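Local coordinates for protein putative aldehyde dehydrogenase (Burkholderia cenocepacia, PDB 4YWE) that probably oxidises aldehydes with NAD or NADP as electron acceptor, as other aldehyde dehydrogenases do, and binds calcium and magnesium ions in the crystal, at residues Leu22-Glu27 / Thr47-Glu52; Glu27-Val32 / Ala41-Gly46; Gly149-Ile154 / Asn176-Lys181. All coordinates share one frame; numbering follows the deposited sequence.

Interaction 1: Leu22-Glu27 / Thr47-Glu52; sequences LPAQLE and TAPDIE. With EDO (1,2-ethanediol), chain I.
The carboxylate of Asp50, in the first turn of a helix, takes the backbone N-H of Ala24 from the loop alongside and also the N-H of Thr47 at its own helix start. Asp50 OD1 accepts from Ala24 N at 2.8 Å through its syn lone pair, whereas OD2 receives Thr47 N at 2.9 Å on the anti side, 31° out of the carboxylate plane. With CG anti to the carbonyl carbon (chi1 -56°), the acid leans back over the helix start, where the helix dipole would probably favour its negative charge. A water reinforces the joint: it donates to Asp50 OD2, accepts from Gln25 N at 2.9 Å and hydrogen-bonds Thr47 OG1. Ala24 CB packs on Pro49 CB at 3.7 Å. The amide end of Gln25 crosses the Thr47 side chain at a slant, with NE2 3.4 Å from OG1 at an angle too poor for a hydrogen bond. Nearby, the N-H of Ala48 donates to O2 of a 1,2-ethanediol, probably from the crystallisation liquor. Ala24 and Gln25 are the inner residues of a type I turn from Pro23 to Leu26, which presents both their N-H groups to the acid and its water. The contact thus fastens the loop between strands 19-21 and 28-33 to the N-terminal turn of helix 48-63, while Asp50 and Ile51 also touch Val210 and Glu52 bonds His224.

Interaction 2: Glu27-Val32 / Ala41-Gly46; sequences ETIPVV and ATIARG. With CA (calcium ion), chain K.
Val31 N donates to Ala41 O at 2.6 Å, the shortest hydrogen bond between the two strands, although the donor stands above the carbonyl plane, 42° out of it. Further along, Ile29 and Ile43 form a reciprocal pair: Ile29 N reaches Ile43 O at 2.7 Å and Ile43 N reaches Ile29 O, both in the carbonyl plane. Arg45 N to Glu27 O, 2.9 Å, closes this antiparallel hairpin pairing.

Ile29, Val31, Ala41 and Ile43 share one face of the sheet. Val31 CG2 meets Ile43 CG2 at 3.6 Å with the two side chains crossing at about a right angle, and Ile29 CB rests against Ile43 CG1. Leu188 of helix 188-200 covers Val31, Ala41 and Ile43, so this face is the inward one.

Arg45 runs out fully extended, CG anti to the backbone N (chi1 -177°), and its aliphatic part crosses Ile29, with CB 3.7 Å from Ile29 CG1. Glu27 lies alongside, pointing the same way; its OE2 is 3.4 Å from Arg45 NH1 but well out of the guanidinium plane, so no N-H points at it. A water joins NH1 to Thr28 O, while NH2 forms a salt bridge with Glu216.

At the far end Val32 O coordinates the calcium ion at 2.5 Å, with two waters of this site and Asp99 O and Asp185 O. One of those waters also accepts from Val32 N, so both polar backbone atoms of Val32 are engaged at the site. Val32 thus lends one of at least three backbone carbonyl oxygens to the calcium ion, beside two waters; at the other end of the hairpin the charge of Arg45 is probably balanced mainly by Glu216, with Glu27 adding a weak attraction.

Interaction 3: Gly149-Ile154 / Asn176-Lys181; sequences GVTGHI and NACVVK
Two adjacent parallel strands of a beta-alpha-beta unit, 139-155 and 177-182 with helix 160-174 between them, meet here in register. Val179 N to Thr151 O, 2.9 Å, is one of five backbone hydrogen bonds that run from Ala177 N to Lys181 N. Asn176 extends the pairing beyond the strand start: its side-chain OD1 takes Gly149 N at 3.0 Å in the carbonyl plane, while ND2 is held by Phe476 O and Ala171 O. Asn176 CG lies 3.5 Å from Thr151 CG2, the two side chains crossing at about a right angle.

Thr151, His153, Cys178 and Val180 line the face toward helix 160-174. With CG anti to the carbonyl carbon (chi1 -56°), the His153 ring sits beside Thr151 and Cys178. Thr151 OG1 and His153 NE2 share a hydrogen bond of 2.8 Å, and ND1 bonds Ser167, which fixes the ring's rotation. Cys178 SG approaches that ring obliquely, 3.6 Å from NE2, and Val179 O lies at its edge, in plane. On the other face Val150 CG1 touches Val179 CG2 at 3.9 Å, against Ala58 of helix 48-63, and Ile154 CD1 meets Lys181 CB. Lys181 turns its NZ away to Gly212 O. A parallel strand core within a mixed sheet, with helices packed on both faces, is typical of the Rossmann-like domain that binds NAD(P) in aldehyde dehydrogenases, and probably here.

How the interactions relate
From the N terminus, interaction 1 closes a loop by returning the start of helix 48-63 to residues 22-27. Interaction 2 lies within that loop as a shorter hairpin closure, 27-32 with 41-46; the two share Glu27 and touch where Pro23 CD packs on Ala44 CB at 3.7 Å. Interaction 3 follows later in the chain and crosses neither: its loop holds helix 160-174. Its centre is about 17 Å from that of interaction 1 and about 21 Å from that of interaction 2, without direct touch. Helix 48-63 supplies the bridge, beginning in interaction 1 and packing farther along on Val150 and Val179, thereby joining the N-terminal hairpin region to the parallel strands of interaction 3.

Interaction 1: Leu22-Glu27 / Thr47-Glu52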
loop_
_atom_site.group_PDB
_atom_site.type_symbol
_atom_site.label_atom_id
_atom_site.label_comp_id
_atom_site.label_asym_id
_atom_site.label_seq_id
_atom_site.Cartn_x
_atom_site.Cartn_y
_atom_site.Cartn_z
ATOM N N LEU A 22 -38.461 24.546 1.024
ATOM C CA LEU A 22 -38.534 25.753 1.838
ATOM C C LEU A 22 -38.039 25.468 3.251
ATOM O O LEU A 22 -38.221 24.361 3.762
ATOM C CB LEU A 22 -39.968 26.288 1.886
ATOM C CG LEU A 22 -40.578 26.798 0.582
ATOM C CD1 LEU A 22 -42.024 27.212 0.803
ATOM C CD2 LEU A 22 -39.765 27.958 0.036
ATOM N N PRO A 23 -37.405 26.464 3.887
ATOM C CA PRO A 23 -36.991 26.309 5.285
ATOM C C PRO A 23 -38.198 26.093 6.191
ATOM O O PRO A 23 -39.279 26.605 5.895
ATOM C CB PRO A 23 -36.288 27.634 5.596
ATOM C CG PRO A 23 -36.832 28.600 4.595
ATOM C CD PRO A 23 -37.068 27.795 3.355
ATOM N N ALA A 24 -38.016 25.341 7.272
ATOM C CA ALA A 24 -39.118 24.990 8.161
ATOM C C ALA A 24 -39.764 26.220 8.791
ATOM O O ALA A 24 -40.960 26.223 9.080
ATOM C CB ALA A 24 -38.636 24.038 9.245
ATOM N N GLN A 25 -38.970 27.267 8.995
ATOM C CA GLN A 25 -39.460 28.473 9.652
ATOM C C GLN A 25 -39.648 29.626 8.666
ATOM O O GLN A 25 -39.987 30.742 9.064
ATOM C CB GLN A 25 -38.513 28.879 10.781
ATOM C CG GLN A 25 -38.488 27.880 11.929
ATOM C CD GLN A 25 -37.466 28.225 12.991
ATOM O OE1 GLN A 25 -37.082 29.384 13.146
ATOM N NE2 GLN A 25 -37.019 27.216 13.730
ATOM N N LEU A 26 -39.418 29.343 7.388
ATOM C CA LEU A 26 -39.750 30.257 6.294
ATOM C C LEU A 26 -39.089 31.634 6.393
ATOM O O LEU A 26 -39.727 32.651 6.121
ATOM C CB LEU A 26 -41.270 30.435 6.208
ATOM C CG LEU A 26 -42.106 29.165 6.030
ATOM C CD1 LEU A 26 -43.590 29.478 6.140
ATOM C CD2 LEU A 26 -41.793 28.496 4.701
ATOM N N GLU A 27 -37.816 31.668 6.774
ATOM C CA GLU A 27 -37.073 32.926 6.807
ATOM C C GLU A 27 -35.867 32.865 5.873
ATOM O O GLU A 27 -35.416 31.783 5.502
ATOM C CB GLU A 27 -36.635 33.262 8.233
ATOM C CG GLU A 27 -37.781 33.692 9.136
ATOM C CD GLU A 27 -37.310 34.194 10.487
ATOM O OE1 GLU A 27 -37.991 35.066 11.066
ATOM O OE2 GLU A 27 -36.261 33.716 10.969
ATOM N N THR A 47 -32.538 26.046 9.888
ATOM C CA THR A 47 -32.556 25.814 11.324
ATOM C C THR A 47 -32.493 24.320 11.613
ATOM O O THR A 47 -32.343 23.512 10.695
ATOM C CB THR A 47 -33.813 26.420 11.981
ATOM O OG1 THR A 47 -34.984 25.940 11.310
ATOM C CG2 THR A 47 -33.777 27.939 11.894
ATOM N N ALA A 48 -32.611 23.961 12.888
ATOM C CA ALA A 48 -32.517 22.569 13.330
ATOM C C ALA A 48 -33.481 21.603 12.619
ATOM O O ALA A 48 -33.075 20.493 12.275
ATOM C CB ALA A 48 -32.721 22.490 14.845
ATOM N N PRO A 49 -34.754 22.001 12.407
ATOM C CA PRO A 49 -35.621 21.063 11.680
ATOM C C PRO A 49 -35.138 20.761 10.261
ATOM O O PRO A 49 -35.302 19.635 9.788
ATOM C CB PRO A 49 -36.968 21.788 11.645
ATOM C CG PRO A 49 -36.942 22.680 12.826
ATOM C CD PRO A 49 -35.523 23.144 12.936
ATOM N N ASP A 50 -34.549 21.753 9.601
ATOM C CA ASP A 50 -34.027 21.574 8.251
ATOM C C ASP A 50 -32.867 20.583 8.243
ATOM O O ASP A 50 -32.750 19.757 7.338
ATOM C CB ASP A 50 -33.583 22.915 7.666
ATOM C CG ASP A 50 -34.695 23.944 7.661
ATOM O OD1 ASP A 50 -35.859 23.564 7.412
ATOM O OD2 ASP A 50 -34.408 25.133 7.912
ATOM N N ILE A 51 -32.012 20.674 9.259
ATOM C CA ILE A 51 -30.891 19.755 9.404
ATOM C C ILE A 51 -31.412 18.342 9.654
ATOM O O ILE A 51 -30.876 17.372 9.118
ATOM C CB ILE A 51 -29.944 20.207 10.533
ATOM C CG1 ILE A 51 -29.220 21.495 10.134
ATOM C CG2 ILE A 51 -28.928 19.121 10.854
ATOM C CD1 ILE A 51 -28.309 21.340 8.934
ATOM N N GLU A 52 -32.464 18.238 10.461
ATOM C CA GLU A 52 -33.079 16.951 10.771
ATOM C C GLU A 52 -33.537 16.229 9.506
ATOM O O GLU A 52 -33.309 15.031 9.348
ATOM C CB GLU A 52 -34.263 17.139 11.722
ATOM C CG GLU A 52 -35.033 15.861 12.022
ATOM C CD GLU A 52 -34.223 14.863 12.825
ATOM O OE1 GLU A 52 -33.396 15.298 13.655
ATOM O OE2 GLU A 52 -34.412 13.645 12.628
HETATM C C1 EDO I . -30.342 25.408 15.829
HETATM O O1 EDO I . -28.918 25.569 15.851
HETATM C C2 EDO I . -30.968 26.506 14.976
HETATM O O2 EDO I . -32.393 26.362 14.980
HETATM O O HOH W 1 -36.141 26.883 9.092
#

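Interaction 2: Glu27-Val32 / Ala41-Gly46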
loop_
_atom_site.group_PDB
_atom_site.type_symbol
_atom_site.label_atom_id
_atom_site.label_comp_id
_atom_site.label_asym_id
_atom_site.label_seq_id
_atom_site.Cartn_x
_atom_site.Cartn_y
_atom_site.Cartn_z
ATOM N N GLU A 27 -37.816 31.668 6.774
ATOM C CA GLU A 27 -37.073 32.926 6.807
ATOM C C GLU A 27 -35.867 32.865 5.873
ATOM O O GLU A 27 -35.416 31.783 5.502
ATOM C CB GLU A 27 -36.635 33.262 8.233
ATOM C CG GLU A 27 -37.781 33.692 9.136
ATOM C CD GLU A 27 -37.310 34.194 10.487
ATOM O OE1 GLU A 27 -37.991 35.066 11.066
ATOM O OE2 GLU A 27 -36.261 33.716 10.969
ATOM N N THR A 28 -35.353 34.032 5.493
ATOM C CA THR A 28 -34.293 34.108 4.494
ATOM C C THR A 28 -33.070 34.891 4.965
ATOM O O THR A 28 -33.122 35.620 5.956
ATOM C CB THR A 28 -34.801 34.757 3.191
ATOM O OG1 THR A 28 -35.253 36.089 3.465
ATOM C CG2 THR A 28 -35.945 33.948 2.596
ATOM N N ILE A 29 -31.968 34.726 4.236
ATOM C CA ILE A 29 -30.737 35.465 4.485
ATOM C C ILE A 29 -30.308 36.152 3.193
ATOM O O ILE A 29 -30.260 35.517 2.141
ATOM C CB ILE A 29 -29.623 34.541 5.012
ATOM C CG1 ILE A 29 -30.079 33.817 6.281
ATOM C CG2 ILE A 29 -28.344 35.328 5.268
ATOM C CD1 ILE A 29 -29.104 32.762 6.760
ATOM N N PRO A 30 -30.002 37.458 3.262
ATOM C CA PRO A 30 -29.580 38.217 2.078
ATOM C C PRO A 30 -28.237 37.762 1.502
ATOM O O PRO A 30 -27.297 37.503 2.254
ATOM C CB PRO A 30 -29.477 39.656 2.601
ATOM C CG PRO A 30 -30.318 39.681 3.835
ATOM C CD PRO A 30 -30.162 38.325 4.442
ATOM N N VAL A 31 -28.162 37.669 0.177
ATOM C CA VAL A 31 -26.913 37.363 -0.512
ATOM C C VAL A 31 -26.328 38.655 -1.071
ATOM O O VAL A 31 -26.983 39.356 -1.842
ATOM C CB VAL A 31 -27.124 36.327 -1.628
ATOM C CG1 VAL A 31 -25.809 36.035 -2.334
ATOM C CG2 VAL A 31 -27.725 35.053 -1.059
ATOM N N VAL A 32 -25.095 38.966 -0.688
ATOM C CA VAL A 32 -24.509 40.264 -1.003
ATOM C C VAL A 32 -23.316 40.154 -1.950
ATOM O O VAL A 32 -22.408 39.356 -1.728
ATOM C CB VAL A 32 -24.096 40.994 0.291
ATOM C CG1 VAL A 32 -23.360 42.286 -0.031
ATOM C CG2 VAL A 32 -25.317 41.265 1.156
ATOM N N ALA A 41 -29.602 38.554 -4.046
ATOM C CA ALA A 41 -30.273 37.266 -3.912
ATOM C C ALA A 41 -30.547 36.942 -2.449
ATOM O O ALA A 41 -30.144 37.683 -1.554
ATOM C CB ALA A 41 -29.440 36.165 -4.551
ATOM N N THR A 42 -31.243 35.834 -2.215
ATOM C CA THR A 42 -31.532 35.372 -0.859
ATOM C C THR A 42 -31.341 33.864 -0.744
ATOM O O THR A 42 -31.547 33.127 -1.708
ATOM C CB THR A 42 -32.972 35.718 -0.425
ATOM O OG1 THR A 42 -33.902 35.149 -1.356
ATOM C CG2 THR A 42 -33.179 37.226 -0.360
ATOM N N ILE A 43 -30.946 33.410 0.441
ATOM C CA ILE A 43 -30.850 31.984 0.724
ATOM C C ILE A 43 -31.762 31.637 1.890
ATOM O O ILE A 43 -32.126 32.505 2.684
ATOM C CB ILE A 43 -29.398 31.558 1.021
ATOM C CG1 ILE A 43 -28.798 32.436 2.122
ATOM C CG2 ILE A 43 -28.553 31.620 -0.240
ATOM C CD1 ILE A 43 -27.367 32.085 2.474
ATOM N N ALA A 44 -32.131 30.365 1.990
ATOM C CA ALA A 44 -32.960 29.892 3.090
ATOM C C ALA A 44 -32.202 29.956 4.412
ATOM O O ALA A 44 -31.062 29.501 4.505
ATOM C CB ALA A 44 -33.437 28.472 2.823
ATOM N N ARG A 45 -32.839 30.529 5.428
ATOM C CA ARG A 45 -32.254 30.579 6.762
ATOM C C ARG A 45 -32.496 29.254 7.477
ATOM O O ARG A 45 -33.490 29.089 8.185
ATOM C CB ARG A 45 -32.835 31.743 7.568
ATOM C CG ARG A 45 -32.226 31.906 8.951
ATOM C CD ARG A 45 -32.786 33.127 9.664
ATOM N NE ARG A 45 -32.219 33.283 11.000
ATOM C CZ ARG A 45 -32.463 34.316 11.800
ATOM N NH1 ARG A 45 -33.265 35.293 11.399
ATOM N NH2 ARG A 45 -31.903 34.372 13.001
ATOM N N GLY A 46 -31.583 28.309 7.279
ATOM C CA GLY A 46 -31.740 26.970 7.813
ATOM C C GLY A 46 -31.661 26.865 9.321
ATOM O O GLY A 46 -30.828 27.508 9.960
HETATM CA CA CA K . -21.802 37.063 -1.026
HETATM O O HOH W 2 -36.190 29.948 8.484
HETATM O O HOH W 3 -34.123 36.053 8.655
HETATM O O HOH W 4 -23.428 37.209 0.926
HETATM O O HOH W 5 -20.321 38.532 0.217
#

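Interaction 3: Gly149-Ile154 / Asn176-Lys181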
loop_
_atom_site.group_PDB
_atom_site.type_symbol
_atom_site.label_atom_id
_atom_site.label_comp_id
_atom_site.label_asym_id
_atom_site.label_seq_id
_atom_site.Cartn_x
_atom_site.Cartn_y
_atom_site.Cartn_z
ATOM N N GLY A 149 -20.960 6.498 6.807
ATOM C CA GLY A 149 -22.406 6.503 6.693
ATOM C C GLY A 149 -22.893 7.852 6.209
ATOM O O GLY A 149 -22.909 8.125 5.008
ATOM N N VAL A 150 -23.284 8.704 7.150
ATOM C CA VAL A 150 -23.662 10.070 6.825
ATOM C C VAL A 150 -22.552 11.017 7.264
ATOM O O VAL A 150 -22.168 11.036 8.433
ATOM C CB VAL A 150 -25.000 10.454 7.475
ATOM C CG1 VAL A 150 -25.306 11.921 7.223
ATOM C CG2 VAL A 150 -26.118 9.569 6.945
ATOM N N THR A 151 -22.032 11.795 6.319
ATOM C CA THR A 151 -20.967 12.744 6.617
ATOM C C THR A 151 -21.481 14.177 6.594
ATOM O O THR A 151 -22.216 14.567 5.689
ATOM C CB THR A 151 -19.795 12.617 5.625
ATOM O OG1 THR A 151 -20.286 12.743 4.285
ATOM C CG2 THR A 151 -19.105 11.271 5.785
ATOM N N GLY A 152 -21.093 14.951 7.603
ATOM C CA GLY A 152 -21.442 16.358 7.666
ATOM C C GLY A 152 -20.320 17.220 7.127
ATOM O O GLY A 152 -19.144 16.943 7.372
ATOM N N HIS A 153 -20.676 18.268 6.394
ATOM C CA HIS A 153 -19.679 19.104 5.740
ATOM C C HIS A 153 -19.907 20.586 6.016
ATOM O O HIS A 153 -20.933 21.147 5.630
ATOM C CB HIS A 153 -19.683 18.846 4.232
ATOM C CG HIS A 153 -19.459 17.413 3.864
ATOM N ND1 HIS A 153 -18.226 16.926 3.484
ATOM C CD2 HIS A 153 -20.309 16.360 3.820
ATOM C CE1 HIS A 153 -18.327 15.635 3.221
ATOM N NE2 HIS A 153 -19.580 15.267 3.416
ATOM N N ILE A 154 -18.948 21.212 6.689
ATOM C CA ILE A 154 -18.987 22.649 6.917
ATOM C C ILE A 154 -18.064 23.330 5.914
ATOM O O ILE A 154 -16.844 23.179 5.978
ATOM C CB ILE A 154 -18.599 23.007 8.361
ATOM C CG1 ILE A 154 -19.416 22.181 9.357
ATOM C CG2 ILE A 154 -18.792 24.498 8.608
ATOM C CD1 ILE A 154 -20.904 22.427 9.278
ATOM N N ASN A 176 -20.187 7.519 1.198
ATOM C CA ASN A 176 -20.994 8.191 2.210
ATOM C C ASN A 176 -22.121 9.007 1.582
ATOM O O ASN A 176 -22.050 9.388 0.413
ATOM C CB ASN A 176 -20.122 9.108 3.073
ATOM C CG ASN A 176 -18.992 8.367 3.760
ATOM O OD1 ASN A 176 -19.175 7.786 4.829
ATOM N ND2 ASN A 176 -17.811 8.390 3.153
ATOM N N ALA A 177 -23.162 9.263 2.367
ATOM C CA ALA A 177 -24.196 10.220 1.992
ATOM C C ALA A 177 -23.901 11.531 2.712
ATOM O O ALA A 177 -23.478 11.523 3.866
ATOM C CB ALA A 177 -25.578 9.699 2.345
ATOM N N CYS A 178 -24.121 12.654 2.037
ATOM C CA CYS A 178 -23.590 13.927 2.518
ATOM C C CYS A 178 -24.648 14.936 2.957
ATOM O O CYS A 178 -25.686 15.092 2.315
ATOM C CB CYS A 178 -22.713 14.560 1.435
ATOM S SG CYS A 178 -21.375 13.490 0.868
ATOM N N VAL A 179 -24.362 15.616 4.063
ATOM C CA VAL A 179 -25.159 16.746 4.521
ATOM C C VAL A 179 -24.245 17.961 4.585
ATOM O O VAL A 179 -23.253 17.959 5.315
ATOM C CB VAL A 179 -25.813 16.472 5.884
ATOM C CG1 VAL A 179 -26.609 17.687 6.341
ATOM C CG2 VAL A 179 -26.701 15.242 5.806
ATOM N N VAL A 180 -24.576 18.994 3.817
ATOM C CA VAL A 180 -23.685 20.138 3.664
ATOM C C VAL A 180 -24.286 21.425 4.220
ATOM O O VAL A 180 -25.409 21.799 3.884
ATOM C CB VAL A 180 -23.304 20.333 2.185
ATOM C CG1 VAL A 180 -22.338 21.498 2.030
ATOM C CG2 VAL A 180 -22.709 19.054 1.615
ATOM N N LYS A 181 -23.519 22.102 5.071
ATOM C CA LYS A 181 -23.884 23.422 5.564
ATOM C C LYS A 181 -22.865 24.439 5.061
ATOM O O LYS A 181 -21.873 24.713 5.736
ATOM C CB LYS A 181 -23.949 23.437 7.094
ATOM C CG LYS A 181 -25.053 24.314 7.679
ATOM C CD LYS A 181 -24.895 25.782 7.300
ATOM C CE LYS A 181 -23.631 26.383 7.896
ATOM N NZ LYS A 181 -23.502 27.832 7.565
#